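PDB 1E6Y: methyl-coenzyme M reductase I beta subunit from Methanosarcina barkeri, which forms part of the nickel-cofactor F430 enzyme that reduces methyl-coenzyme M with coenzyme B, releasing methane and the mixed heterodisulfide in the last step of methanogenesis. Local coordinates for residues Val44-Ile49 with Tyr72-Asn77; Phe229-Leu234 with Ala293-Lys298. One frame throughout, in Å; residues are numbered along the deposited sequence.

The two contacts lie in series along the chain and on opposite sides of its centre, their own centres about 51 Å apart and their nearest atoms about 32 Å apart. Each joins different helices. Contact 1 belongs to the N-terminal domain and is largely buried: the start of helix 46-55 meets a turn before helix 78-89 mainly through aliphatic side chains. Contact 2, in the C-terminal domain, lies nearer the surface and joins helix 228-241 to the start of helix 296-318 by a salt bridge, a proline and a bridging water. In both, a capped helix start takes part, but in contact 2 alone the capping side chain also binds across the contact.

Contact 1. Residues Val44-Ile49 with Tyr72-Asn77; sequences VNLAGI and YDIVGN
The backbones come nearest at A47 and V75, with CA atoms 6.0 Å apart, where the first turn of helix 46-55 meets the turn 72-77. The joint is apolar on both sides. I74 supplies the larger share: its CG2 methyl lies 3.8 Å from L46 CB and also touches L46 CD2, the two side chains meeting at a slant. That methyl is anti to the backbone N of I74, while the CG1 branch stands beside that nitrogen (chi1 -52°); I74 CG1 approaches I49 CG2 more loosely, at 4.4 Å. V75 uses one branch, CG2, which rests 3.8 Å from A47 CA and near A47 CB, against backbone as much as side chain. L46, I49 and I74 are buried, and I138 of helix 125-141 packs on both I49 and I74; A47 and V75 lie at the less buried edge.

Polar groups shape each segment separately. N45 caps helix 46-55, its OD1 receiving G48 N at 2.9 Å, with the donor well above the carbonyl plane (76°) and thus not on a lone pair. In the turn, D73 OD1 accepts from G76 N at 3.0 Å, again from above the carboxylate plane, whereas N77 ND2 reaches D73 O at 2.7 Å by an almost straight bond (176°) lying in the plane of both groups. Q50 OE1 accepts from V75 N, adding a polar tie between the helix and the turn. The arrangement is an Asx motif centred on D73, packed through I74 and V75 against an asparagine-capped strand-to-helix junction.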
loop_
_atom_site.group_PDB
_atom_site.type_symbol
_atom_site.label_atom_id
_atom_site.label_comp_id
_atom_site.label_asym_id
_atom_site.label_seq_id
_atom_site.Cartn_x
_atom_site.Cartn_y
_atom_site.Cartn_z
ATOM N N VAL E 44 0.224 22.540 17.391
ATOM C CA VAL E 44 0.751 23.231 16.219
ATOM C C VAL E 44 2.047 23.936 16.592
ATOM O O VAL E 44 2.119 24.619 17.612
ATOM C CB VAL E 44 -0.258 24.271 15.669
ATOM C CG1 VAL E 44 0.357 25.043 14.507
ATOM C CG2 VAL E 44 -1.525 23.572 15.216
ATOM N N ASN E 45 3.085 23.706 15.799
ATOM C CA ASN E 45 4.388 24.302 16.048
ATOM C C ASN E 45 4.499 25.638 15.310
ATOM O O ASN E 45 4.836 25.681 14.126
ATOM C CB ASN E 45 5.491 23.340 15.592
ATOM C CG ASN E 45 6.872 23.777 16.040
ATOM O OD1 ASN E 45 7.069 24.908 16.483
ATOM N ND2 ASN E 45 7.844 22.882 15.911
ATOM N N LEU E 46 4.203 26.723 16.019
ATOM C CA LEU E 46 4.225 28.064 15.442
ATOM C C LEU E 46 5.633 28.489 15.049
ATOM O O LEU E 46 5.829 29.130 14.015
ATOM C CB LEU E 46 3.647 29.074 16.434
ATOM C CG LEU E 46 2.178 28.907 16.823
ATOM C CD1 LEU E 46 1.767 30.066 17.719
ATOM C CD2 LEU E 46 1.310 28.859 15.575
ATOM N N ALA E 47 6.607 28.150 15.889
ATOM C CA ALA E 47 8.010 28.397 15.571
ATOM C C ALA E 47 8.398 27.660 14.289
ATOM O O ALA E 47 9.065 28.221 13.419
ATOM C CB ALA E 47 8.900 27.957 16.730
ATOM N N GLY E 48 7.902 26.432 14.147
ATOM C CA GLY E 48 8.166 25.645 12.955
ATOM C C GLY E 48 7.580 26.252 11.696
ATOM O O GLY E 48 8.232 26.275 10.654
ATOM N N ILE E 49 6.343 26.736 11.787
ATOM C CA ILE E 49 5.699 27.412 10.664
ATOM C C ILE E 49 6.504 28.641 10.248
ATOM O O ILE E 49 6.814 28.812 9.070
ATOM C CB ILE E 49 4.251 27.845 11.015
ATOM C CG1 ILE E 49 3.370 26.611 11.213
ATOM C CG2 ILE E 49 3.674 28.716 9.906
ATOM C CD1 ILE E 49 2.033 26.907 11.832
ATOM N N TYR E 72 7.118 36.219 8.234
ATOM C CA TYR E 72 5.996 36.532 9.110
ATOM C C TYR E 72 6.410 36.262 10.549
ATOM O O TYR E 72 7.005 35.224 10.848
ATOM C CB TYR E 72 4.786 35.658 8.770
ATOM C CG TYR E 72 4.235 35.822 7.368
ATOM C CD1 TYR E 72 4.574 36.925 6.580
ATOM C CD2 TYR E 72 3.338 34.892 6.846
ATOM C CE1 TYR E 72 4.027 37.096 5.308
ATOM C CE2 TYR E 72 2.783 35.056 5.585
ATOM C CZ TYR E 72 3.129 36.158 4.822
ATOM O OH TYR E 72 2.560 36.321 3.582
ATOM N N ASP E 73 6.077 37.187 11.441
ATOM C CA ASP E 73 6.357 36.987 12.855
ATOM C C ASP E 73 5.222 36.205 13.508
ATOM O O ASP E 73 4.343 36.781 14.148
ATOM C CB ASP E 73 6.549 38.336 13.554
ATOM C CG ASP E 73 7.112 38.192 14.961
ATOM O OD1 ASP E 73 7.517 37.075 15.349
ATOM O OD2 ASP E 73 7.147 39.207 15.682
ATOM N N ILE E 74 5.241 34.889 13.323
ATOM C CA ILE E 74 4.196 34.021 13.853
ATOM C C ILE E 74 4.241 33.987 15.381
ATOM O O ILE E 74 3.231 34.226 16.042
ATOM C CB ILE E 74 4.342 32.575 13.316
ATOM C CG1 ILE E 74 4.429 32.585 11.783
ATOM C CG2 ILE E 74 3.176 31.718 13.795
ATOM C CD1 ILE E 74 3.201 33.140 11.085
ATOM N N VAL E 75 5.427 33.737 15.928
ATOM C CA VAL E 75 5.609 33.612 17.370
ATOM C C VAL E 75 5.317 34.924 18.105
ATOM O O VAL E 75 4.674 34.922 19.156
ATOM C CB VAL E 75 7.047 33.132 17.696
ATOM C CG1 VAL E 75 7.284 33.130 19.204
ATOM C CG2 VAL E 75 7.262 31.732 17.132
ATOM N N GLY E 76 5.728 36.043 17.514
ATOM C CA GLY E 76 5.495 37.339 18.128
ATOM C C GLY E 76 4.038 37.762 18.133
ATOM O O GLY E 76 3.657 38.692 18.845
ATOM N N ASN E 77 3.221 37.074 17.340
ATOM C CA ASN E 77 1.791 37.352 17.264
ATOM C C ASN E 77 0.977 36.159 17.761
ATOM O O ASN E 77 -0.206 36.033 17.446
ATOM C CB ASN E 77 1.397 37.683 15.820
ATOM C CG ASN E 77 1.883 39.050 15.381
ATOM O OD1 ASN E 77 1.265 40.065 15.688
ATOM N ND2 ASN E 77 3.007 39.084 14.676
#

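Contact 2. Residues Phe229-Leu234 with Ala293-Lys298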
loop_
_atom_site.group_PDB
_atom_site.type_symbol
_atom_site.label_atom_id
_atom_site.label_comp_id
_atom_site.label_asym_id
_atom_site.label_seq_id
_atom_site.Cartn_x
_atom_site.Cartn_y
_atom_site.Cartn_z
ATOM N N PHE E 229 -14.870 -12.056 27.761
ATOM C CA PHE E 229 -13.608 -11.362 27.550
ATOM C C PHE E 229 -13.619 -9.943 28.107
ATOM O O PHE E 229 -12.560 -9.355 28.322
ATOM C CB PHE E 229 -13.250 -11.357 26.063
ATOM C CG PHE E 229 -12.953 -12.726 25.516
ATOM C CD1 PHE E 229 -13.957 -13.480 24.918
ATOM C CD2 PHE E 229 -11.698 -13.300 25.693
ATOM C CE1 PHE E 229 -13.719 -14.792 24.511
ATOM C CE2 PHE E 229 -11.446 -14.611 25.289
ATOM C CZ PHE E 229 -12.459 -15.359 24.697
ATOM N N GLU E 230 -14.804 -9.422 28.421
ATOM C CA GLU E 230 -14.873 -8.120 29.074
ATOM C C GLU E 230 -14.313 -8.180 30.491
ATOM O O GLU E 230 -13.435 -7.389 30.834
ATOM C CB GLU E 230 -16.300 -7.562 29.106
ATOM C CG GLU E 230 -16.351 -6.190 29.782
ATOM C CD GLU E 230 -17.676 -5.468 29.642
ATOM O OE1 GLU E 230 -18.738 -6.116 29.739
ATOM O OE2 GLU E 230 -17.649 -4.228 29.508
ATOM N N ARG E 231 -14.797 -9.119 31.309
ATOM C CA ARG E 231 -14.207 -9.298 32.645
ATOM C C ARG E 231 -12.700 -9.530 32.537
ATOM O O ARG E 231 -11.904 -8.966 33.269
ATOM C CB ARG E 231 -14.869 -10.481 33.362
ATOM C CG ARG E 231 -14.208 -10.849 34.694
ATOM C CD ARG E 231 -14.849 -12.092 35.335
ATOM N NE ARG E 231 -14.296 -12.211 36.692
ATOM C CZ ARG E 231 -13.414 -13.110 37.121
ATOM N NH1 ARG E 231 -12.995 -13.034 38.385
ATOM N NH2 ARG E 231 -12.943 -14.078 36.342
ATOM N N HIS E 232 -12.313 -10.360 31.570
ATOM C CA HIS E 232 -10.905 -10.694 31.345
ATOM C C HIS E 232 -10.027 -9.454 31.153
ATOM O O HIS E 232 -9.006 -9.296 31.829
ATOM C CB HIS E 232 -10.780 -11.610 30.126
ATOM C CG HIS E 232 -9.415 -12.197 29.950
ATOM N ND1 HIS E 232 -8.435 -11.591 29.190
ATOM C CD2 HIS E 232 -8.869 -13.344 30.419
ATOM C CE1 HIS E 232 -7.348 -12.341 29.198
ATOM N NE2 HIS E 232 -7.584 -13.411 29.936
ATOM N N GLN E 233 -10.450 -8.551 30.271
ATOM C CA GLN E 233 -9.663 -7.357 29.975
ATOM C C GLN E 233 -9.715 -6.321 31.097
ATOM O O GLN E 233 -8.720 -5.656 31.382
ATOM C CB GLN E 233 -10.128 -6.731 28.656
ATOM C CG GLN E 233 -9.873 -7.614 27.436
ATOM C CD GLN E 233 -8.436 -8.099 27.358
ATOM O OE1 GLN E 233 -8.163 -9.289 27.513
ATOM N NE2 GLN E 233 -7.505 -7.176 27.138
ATOM N N LEU E 234 -10.856 -6.241 31.776
ATOM C CA LEU E 234 -11.046 -5.251 32.831
ATOM C C LEU E 234 -10.303 -5.601 34.118
ATOM O O LEU E 234 -9.867 -4.709 34.841
ATOM C CB LEU E 234 -12.537 -5.055 33.115
ATOM C CG LEU E 234 -13.304 -4.337 32.002
ATOM C CD1 LEU E 234 -14.763 -4.192 32.388
ATOM C CD2 LEU E 234 -12.683 -2.975 31.744
ATOM N N ALA E 293 -4.864 -22.735 38.066
ATOM C CA ALA E 293 -5.522 -21.458 38.301
ATOM C C ALA E 293 -6.996 -21.694 38.622
ATOM O O ALA E 293 -7.729 -22.287 37.828
ATOM C CB ALA E 293 -5.381 -20.562 37.072
ATOM N N ASN E 294 -7.410 -21.267 39.812
ATOM C CA ASN E 294 -8.796 -21.409 40.248
ATOM C C ASN E 294 -9.685 -20.343 39.613
ATOM O O ASN E 294 -10.896 -20.530 39.479
ATOM C CB ASN E 294 -8.878 -21.320 41.772
ATOM C CG ASN E 294 -8.030 -22.373 42.464
ATOM O OD1 ASN E 294 -8.113 -23.562 42.149
ATOM N ND2 ASN E 294 -7.192 -21.938 43.395
ATOM N N ASP E 295 -9.083 -19.208 39.271
ATOM C CA ASP E 295 -9.758 -18.167 38.500
ATOM C C ASP E 295 -8.789 -17.752 37.406
ATOM O O ASP E 295 -7.780 -17.105 37.676
ATOM C CB ASP E 295 -10.089 -16.964 39.395
ATOM C CG ASP E 295 -10.997 -15.941 38.709
ATOM O OD1 ASP E 295 -10.825 -15.676 37.501
ATOM O OD2 ASP E 295 -11.848 -15.347 39.401
ATOM N N VAL E 296 -9.068 -18.182 36.180
ATOM C CA VAL E 296 -8.121 -18.012 35.083
ATOM C C VAL E 296 -7.907 -16.546 34.690
ATOM O O VAL E 296 -6.766 -16.087 34.637
ATOM C CB VAL E 296 -8.535 -18.849 33.839
ATOM C CG1 VAL E 296 -7.584 -18.579 32.676
ATOM C CG2 VAL E 296 -8.528 -20.336 34.189
ATOM N N PRO E 297 -8.995 -15.769 34.507
ATOM C CA PRO E 297 -8.804 -14.340 34.221
ATOM C C PRO E 297 -8.099 -13.571 35.344
ATOM O O PRO E 297 -7.323 -12.655 35.077
ATOM C CB PRO E 297 -10.227 -13.830 33.985
ATOM C CG PRO E 297 -10.980 -15.040 33.524
ATOM C CD PRO E 297 -10.404 -16.167 34.344
ATOM N N LYS E 298 -8.329 -13.970 36.593
ATOM C CA LYS E 298 -7.651 -13.338 37.725
ATOM C C LYS E 298 -6.165 -13.672 37.770
ATOM O O LYS E 298 -5.342 -12.815 38.086
ATOM C CB LYS E 298 -8.302 -13.752 39.042
ATOM C CG LYS E 298 -9.223 -12.702 39.615
ATOM C CD LYS E 298 -9.299 -12.826 41.119
ATOM C CE LYS E 298 -10.162 -11.740 41.699
ATOM N NZ LYS E 298 -10.884 -12.237 42.895
HETATM O O HOH W 1 -6.990 -10.727 33.032
#
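Helix 228-241 passes the N-terminal end of helix 296-318 with H232 and P297 nearest, their CA atoms 5.1 Å apart. R231 stretches beyond this point, its chain extended from CG to NE, and meets D295 end-on. R231 NH1 binds D295 OD2 at 2.8 Å and R231 NH2 binds D295 OD1 at 2.9 Å, each oxygen using its syn lone pair; the guanidinium and carboxylate planes are 31° apart, so the pair is not coplanar, OD2 lying further from the guanidinium plane than OD1. D2 forms a second salt bridge to R231, through NE. D295 is also the N-cap of helix 296-318: its OD1 accepts from K298 N at 3.2 Å, from above the carboxylate plane, so one oxygen serves both the cap and the arginine. P297, in the first turn of helix 296-318, packs against R231 and H232. Its CG lies 3.6 Å from R231 NH2, and its CB is 3.8 Å from H232 CD2. The H232 ring is fixed in rotation by ND1 to Q233 OE1 (2.9 Å), almost in the ring plane, and by NE2 to Y346 OH. One water donates to both H232 O and P297 O, while P246 of the gamma subunit packs on both residues.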